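Local structure of leucine-rich-repeat protein (Methanosarcina barkeri, 4WNR) at residues Val47-Ala52 with Ser123-Lys128; Gly296-Ser301 with Glu341-Pro346. The protein binds guanine nucleotides through the Roc G domain of this Roc-COR fragment, and as a full-length protein is predicted to phosphorylate serine and threonine residues. All blocks are in the same frame, centred on the assembly; numbering follows the deposited sequence.

In the fold
Strand 36-47 runs into Val47-Ala52, the loop that wraps the phosphates of GDP, and the chain then passes through helix 54-62, strands 77-85 and 88-96 and helix 99-104 before strand 116-121 delivers Ser123-Lys128 beside it. Interaction 1 thus closes a loop of 70 residues within the Roc domain. The chain goes on through the rest of that domain into COR-A, where interaction 2 pairs Gly296-Ser301 with Glu341-Pro346 across 39 residues that include helices 303-306 and 322-331. The two closures follow in series, neither nesting nor crossing. The centres of interaction 1 and interaction 2 lie about 32 Å apart, and the nearest atoms of interaction 1 and interaction 2 about 17 Å.

Interaction 1: Val47-Ala52 with Ser123-Lys128; sequences VGDGEA and SRRDEK. With GDP (guanosine-5'-diphosphate), chain B.
Asp49 lies against the aliphatic stem of Arg125, with the charges nearby but not bridged. The two side chains run antiparallel to one another: Asp49 OD2 meets Arg125 CD at 3.2 Å, while Arg125 NE stays 4.1 Å from Asp49 OD2, and the two planes are turned 42° apart. Lys128 passes across the aspartate, its CG 3.5 Å from Asp49 OD2. Bends at chi2 (80°) and chi4 (-58°) leave Lys128 NZ 4.0 Å from Asp49 OD1; the ammonium has a cation-pi partner in Tyr131, and OD1 a weak bond from Trp132. The Arg125 guanidinium turns one face to Gly50 O, 3.2 Å from CZ, without a hydrogen bond; its salt bridge is with Asp122, as that of Arg124 is with Glu154.

Backbone amides serve the nucleotide: Glu51 N bonds GDP O3B at 2.6 Å, and Ala52 N weakly reaches O1B. The loop matches the Walker A P-loop pattern of the Roc G domain. Glycine suits position 48, where a beta carbon at its positive phi would press against Val47 O. The loop joins strand 36-47 to helix 54-62; its partner follows the parallel neighbour strand 116-121, and Lys128 stands at the N-cap position, just before helix 129-140.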
loop_
_atom_site.group_PDB
_atom_site.type_symbol
_atom_site.label_atom_id
_atom_site.label_comp_id
_atom_site.label_asym_id
_atom_site.label_seq_id
_atom_site.Cartn_x
_atom_site.Cartn_y
_atom_site.Cartn_z
ATOM N N VAL A 47 6.416 3.053 -5.916
ATOM C CA VAL A 47 5.713 4.307 -6.208
ATOM C C VAL A 47 6.430 5.117 -7.286
ATOM O O VAL A 47 7.620 4.932 -7.537
ATOM C CB VAL A 47 5.510 5.171 -4.944
ATOM C CG1 VAL A 47 4.550 4.483 -3.987
ATOM C CG2 VAL A 47 6.834 5.470 -4.253
ATOM N N GLY A 48 5.681 6.015 -7.917
ATOM C CA GLY A 48 6.169 6.792 -9.059
ATOM C C GLY A 48 5.087 6.944 -10.111
ATOM O O GLY A 48 4.033 6.311 -10.020
ATOM N N ASP A 49 5.351 7.777 -11.118
ATOM C CA ASP A 49 4.377 8.047 -12.182
ATOM C C ASP A 49 4.065 6.802 -13.002
ATOM O O ASP A 49 4.848 5.852 -13.031
ATOM C CB ASP A 49 4.882 9.147 -13.121
ATOM C CG ASP A 49 4.897 10.516 -12.470
ATOM O OD1 ASP A 49 3.992 10.813 -11.663
ATOM O OD2 ASP A 49 5.816 11.305 -12.776
ATOM N N GLY A 50 2.913 6.822 -13.667
ATOM C CA GLY A 50 2.514 5.733 -14.554
ATOM C C GLY A 50 3.465 5.610 -15.730
ATOM O O GLY A 50 3.990 6.611 -16.217
ATOM N N GLU A 51 3.688 4.374 -16.174
ATOM C CA GLU A 51 4.623 4.068 -17.266
ATOM C C GLU A 51 6.038 4.596 -16.989
ATOM O O GLU A 51 6.689 5.152 -17.871
ATOM C CB GLU A 51 4.094 4.606 -18.604
ATOM C CG GLU A 51 2.714 4.083 -18.972
ATOM C CD GLU A 51 2.217 4.598 -20.311
ATOM O OE1 GLU A 51 2.835 5.533 -20.869
ATOM O OE2 GLU A 51 1.197 4.068 -20.801
ATOM N N ALA A 52 6.499 4.411 -15.755
ATOM C CA ALA A 52 7.840 4.833 -15.338
ATOM C C ALA A 52 8.810 3.655 -15.259
ATOM O O ALA A 52 9.981 3.787 -15.618
ATOM C CB ALA A 52 7.775 5.542 -13.996
ATOM N N SER A 123 13.194 9.836 -17.553
ATOM C CA SER A 123 13.607 11.119 -18.132
ATOM C C SER A 123 12.446 11.945 -18.684
ATOM O O SER A 123 12.345 13.140 -18.398
ATOM C CB SER A 123 14.641 10.894 -19.239
ATOM O OG SER A 123 14.138 10.015 -20.231
ATOM N N ARG A 124 11.576 11.303 -19.464
ATOM C CA ARG A 124 10.496 11.997 -20.183
ATOM C C ARG A 124 9.757 13.021 -19.318
ATOM O O ARG A 124 9.516 14.149 -19.753
ATOM C CB ARG A 124 9.503 10.990 -20.776
ATOM C CG ARG A 124 10.052 10.221 -21.972
ATOM C CD ARG A 124 8.947 9.618 -22.828
ATOM N NE ARG A 124 8.297 8.475 -22.189
ATOM C CZ ARG A 124 8.788 7.236 -22.154
ATOM N NH1 ARG A 124 9.960 6.943 -22.712
ATOM N NH2 ARG A 124 8.100 6.276 -21.549
ATOM N N ARG A 125 9.406 12.624 -18.098
ATOM C CA ARG A 125 8.806 13.541 -17.131
ATOM C C ARG A 125 9.918 14.277 -16.386
ATOM O O ARG A 125 10.557 13.719 -15.491
ATOM C CB ARG A 125 7.898 12.783 -16.163
ATOM C CG ARG A 125 6.717 12.120 -16.855
ATOM C CD ARG A 125 5.954 11.185 -15.932
ATOM N NE ARG A 125 5.107 10.265 -16.688
ATOM C CZ ARG A 125 5.542 9.189 -17.344
ATOM N NH1 ARG A 125 6.834 8.868 -17.354
ATOM N NH2 ARG A 125 4.677 8.426 -18.002
ATOM N N ASP A 126 10.143 15.530 -16.771
ATOM C CA ASP A 126 11.286 16.306 -16.284
ATOM C C ASP A 126 11.086 16.780 -14.840
ATOM O O ASP A 126 10.219 17.612 -14.564
ATOM C CB ASP A 126 11.540 17.506 -17.210
ATOM C CG ASP A 126 12.932 18.112 -17.040
ATOM O OD1 ASP A 126 13.727 17.618 -16.210
ATOM O OD2 ASP A 126 13.233 19.093 -17.752
ATOM N N GLU A 127 11.897 16.235 -13.934
ATOM C CA GLU A 127 11.911 16.627 -12.518
ATOM C C GLU A 127 10.539 16.544 -11.844
ATOM O O GLU A 127 9.901 17.561 -11.562
ATOM C CB GLU A 127 12.510 18.031 -12.351
ATOM C CG GLU A 127 13.993 18.113 -12.683
ATOM C CD GLU A 127 14.860 17.339 -11.704
ATOM O OE1 GLU A 127 14.749 17.583 -10.484
ATOM O OE2 GLU A 127 15.653 16.487 -12.155
ATOM N N LYS A 128 10.097 15.313 -11.603
ATOM C CA LYS A 128 8.905 15.041 -10.801
ATOM C C LYS A 128 9.294 14.289 -9.520
ATOM O O LYS A 128 8.435 13.769 -8.810
ATOM C CB LYS A 128 7.897 14.223 -11.617
ATOM C CG LYS A 128 6.452 14.358 -11.155
ATOM C CD LYS A 128 5.804 15.638 -11.662
ATOM C CE LYS A 128 4.456 15.886 -10.997
ATOM N NZ LYS A 128 3.483 14.775 -11.205
HETATM P PB GDP B . 4.309 1.054 -14.692
HETATM O O1B GDP B . 5.768 1.709 -14.526
HETATM O O2B GDP B . 4.037 0.256 -13.325
HETATM O O3B GDP B . 3.271 2.085 -14.928
HETATM O O3A GDP B . 4.335 -0.097 -15.816
HETATM P PA GDP B . 5.597 -0.405 -16.765
HETATM O O1A GDP B . 6.881 -0.318 -16.045
HETATM O O2A GDP B . 5.314 -1.904 -17.284
HETATM O "O5'" GDP B . 5.466 0.545 -18.061
HETATM C "C5'" GDP B . 6.604 1.128 -18.616
HETATM C "C4'" GDP B . 6.629 0.813 -20.127
HETATM O "O4'" GDP B . 7.961 1.077 -20.615
HETATM C "C3'" GDP B . 6.369 -0.657 -20.451
HETATM O "O3'" GDP B . 5.906 -0.783 -21.803
HETATM C "C2'" GDP B . 7.730 -1.290 -20.294
HETATM O "O2'" GDP B . 7.875 -2.411 -21.182
HETATM C "C1'" GDP B . 8.690 -0.179 -20.700
HETATM N N9 GDP B . 9.902 -0.120 -19.827
HETATM C C8 GDP B . 9.992 -0.307 -18.511
HETATM N N7 GDP B . 11.260 -0.159 -18.153
HETATM C C5 GDP B . 11.968 0.123 -19.242
HETATM C C6 GDP B . 13.272 0.356 -19.406
HETATM O O6 GDP B . 14.049 0.337 -18.454
HETATM N N1 GDP B . 13.763 0.632 -20.684
HETATM C C2 GDP B . 12.865 0.654 -21.757
HETATM N N2 GDP B . 13.298 0.911 -22.987
HETATM N N3 GDP B . 11.564 0.411 -21.529
HETATM C C4 GDP B . 11.124 0.149 -20.284
#

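Interaction 2: Gly296-Ser301 with Glu341-Pro346; sequences GVLRFS and ETVLLP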
loop_
_atom_site.group_PDB
_atom_site.type_symbol
_atom_site.label_atom_id
_atom_site.label_comp_id
_atom_site.label_asym_id
_atom_site.label_seq_id
_atom_site.Cartn_x
_atom_site.Cartn_y
_atom_site.Cartn_z
ATOM N N GLY A 296 -21.205 16.151 -11.220
ATOM C CA GLY A 296 -20.480 15.502 -10.127
ATOM C C GLY A 296 -20.919 15.892 -8.725
ATOM O O GLY A 296 -20.080 16.075 -7.839
ATOM N N VAL A 297 -22.229 16.028 -8.524
ATOM C CA VAL A 297 -22.796 16.217 -7.184
ATOM C C VAL A 297 -23.325 14.871 -6.686
ATOM O O VAL A 297 -24.237 14.291 -7.279
ATOM C CB VAL A 297 -23.895 17.311 -7.141
ATOM C CG1 VAL A 297 -23.345 18.632 -7.662
ATOM C CG2 VAL A 297 -25.145 16.913 -7.919
ATOM N N LEU A 298 -22.732 14.371 -5.607
ATOM C CA LEU A 298 -23.034 13.030 -5.113
ATOM C C LEU A 298 -23.865 13.077 -3.834
ATOM O O LEU A 298 -23.331 13.279 -2.743
ATOM C CB LEU A 298 -21.739 12.247 -4.879
ATOM C CG LEU A 298 -21.875 10.784 -4.443
ATOM C CD1 LEU A 298 -22.550 9.949 -5.522
ATOM C CD2 LEU A 298 -20.511 10.210 -4.097
ATOM N N ARG A 299 -25.174 12.901 -3.986
ATOM C CA ARG A 299 -26.074 12.718 -2.850
ATOM C C ARG A 299 -25.995 11.260 -2.418
ATOM O O ARG A 299 -25.902 10.367 -3.260
ATOM C CB ARG A 299 -27.513 13.084 -3.226
ATOM C CG ARG A 299 -27.662 14.488 -3.794
ATOM C CD ARG A 299 -29.115 14.911 -3.923
ATOM N NE ARG A 299 -29.237 16.321 -4.304
ATOM C CZ ARG A 299 -29.179 17.355 -3.462
ATOM N NH1 ARG A 299 -29.004 17.169 -2.155
ATOM N NH2 ARG A 299 -29.300 18.593 -3.933
ATOM N N PHE A 300 -26.044 11.017 -1.111
ATOM C CA PHE A 300 -25.832 9.667 -0.573
ATOM C C PHE A 300 -26.980 8.697 -0.879
ATOM O O PHE A 300 -26.840 7.488 -0.695
ATOM C CB PHE A 300 -25.558 9.715 0.935
ATOM C CG PHE A 300 -24.428 10.637 1.326
ATOM C CD1 PHE A 300 -23.282 10.747 0.541
ATOM C CD2 PHE A 300 -24.503 11.386 2.492
ATOM C CE1 PHE A 300 -22.247 11.594 0.906
ATOM C CE2 PHE A 300 -23.469 12.231 2.863
ATOM C CZ PHE A 300 -22.341 12.336 2.069
ATOM N N SER A 301 -28.105 9.230 -1.349
ATOM C CA SER A 301 -29.200 8.408 -1.865
ATOM C C SER A 301 -28.829 7.734 -3.192
ATOM O O SER A 301 -29.400 6.701 -3.547
ATOM C CB SER A 301 -30.457 9.263 -2.056
ATOM O OG SER A 301 -30.188 10.385 -2.879
ATOM N N GLU A 341 -25.193 16.017 3.575
ATOM C CA GLU A 341 -25.766 14.904 2.807
ATOM C C GLU A 341 -25.205 14.776 1.380
ATOM O O GLU A 341 -25.563 13.846 0.655
ATOM C CB GLU A 341 -27.292 15.046 2.753
ATOM C CG GLU A 341 -28.040 13.733 2.551
ATOM C CD GLU A 341 -29.550 13.891 2.607
ATOM O OE1 GLU A 341 -30.037 14.811 3.301
ATOM O OE2 GLU A 341 -30.256 13.088 1.962
ATOM N N THR A 342 -24.330 15.699 0.980
ATOM C CA THR A 342 -23.777 15.705 -0.381
ATOM C C THR A 342 -22.277 15.999 -0.409
ATOM O O THR A 342 -21.735 16.612 0.512
ATOM C CB THR A 342 -24.478 16.745 -1.279
ATOM O OG1 THR A 342 -24.128 18.068 -0.857
ATOM C CG2 THR A 342 -25.987 16.585 -1.226
ATOM N N VAL A 343 -21.623 15.559 -1.482
ATOM C CA VAL A 343 -20.196 15.810 -1.699
ATOM C C VAL A 343 -19.921 16.097 -3.178
ATOM O O VAL A 343 -20.706 15.718 -4.048
ATOM C CB VAL A 343 -19.320 14.627 -1.228
ATOM C CG1 VAL A 343 -19.394 14.467 0.284
ATOM C CG2 VAL A 343 -19.724 13.332 -1.921
ATOM N N LEU A 344 -18.797 16.762 -3.444
ATOM C CA LEU A 344 -18.446 17.216 -4.793
ATOM C C LEU A 344 -17.288 16.423 -5.399
ATOM O O LEU A 344 -16.341 16.053 -4.700
ATOM C CB LEU A 344 -18.068 18.702 -4.762
ATOM C CG LEU A 344 -17.760 19.385 -6.101
ATOM C CD1 LEU A 344 -19.002 19.459 -6.976
ATOM C CD2 LEU A 344 -17.187 20.777 -5.874
ATOM N N LEU A 345 -17.383 16.176 -6.705
ATOM C CA LEU A 345 -16.296 15.599 -7.500
ATOM C C LEU A 345 -15.849 16.646 -8.528
ATOM O O LEU A 345 -16.447 16.750 -9.601
ATOM C CB LEU A 345 -16.758 14.319 -8.211
ATOM C CG LEU A 345 -16.736 12.998 -7.428
ATOM C CD1 LEU A 345 -15.309 12.543 -7.160
ATOM C CD2 LEU A 345 -17.525 13.090 -6.129
ATOM N N PRO A 346 -14.806 17.436 -8.197
ATOM C CA PRO A 346 -14.358 18.552 -9.046
ATOM C C PRO A 346 -14.074 18.201 -10.514
ATOM O O PRO A 346 -14.317 19.026 -11.397
ATOM C CB PRO A 346 -13.067 19.015 -8.361
ATOM C CG PRO A 346 -13.235 18.628 -6.937
ATOM C CD PRO A 346 -14.026 17.354 -6.947
#
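Val297-Arg299 and Thr342-Leu344 run antiparallel, their short axes 4.8 Å apart at closest and 156° between directions. Leu298 and Val343 form the hydrogen-bonded pair: Leu298 N bonds Val343 O at 2.9 Å, and Val343 N answers to Leu298 O at 3.1 Å. Beyond them Leu345 N binds Gly296 O at 2.9 Å, and Phe300 N reaches Glu341 O weakly. Glycine suits position 296, where phi is positive and a beta carbon would run into Leu345 O.

On the buried face Leu298 and Val343 project together from the sheet, with CB of the leucine 3.7 Å from CG2 of the valine. With CG set opposite its own N (chi1 -176°), Leu298 also brings CD2 against Val343 CG2, and the side chain meets Leu303, Ile306 and Ile326 of the covering helices. With strand 336-337, which forms a hairpin with 342-344, the pair makes a three-stranded sheet in COR-A; the order strand, helices, hairpin, with 342-344 central, is consistent with a winged-helix fold.

The Phe300 ring spreads one face over the Glu341 carbonyl, whose O sits 3.2 Å above its plane, and brings its edge to Val343, CZ being 4.1 Å from CG1. Replacing this ring by an alanine would probably leave Val343 CG1 and Ile326 without their aromatic neighbour and uncover the Glu341 carbonyl. On the opposite face of the sheet, which carries Arg299 and Thr342, the threonine lays its methyl CG2 along the extended arginine chain, 3.7 Å from Arg299 CG; a beta-branched residue fits such an extended backbone.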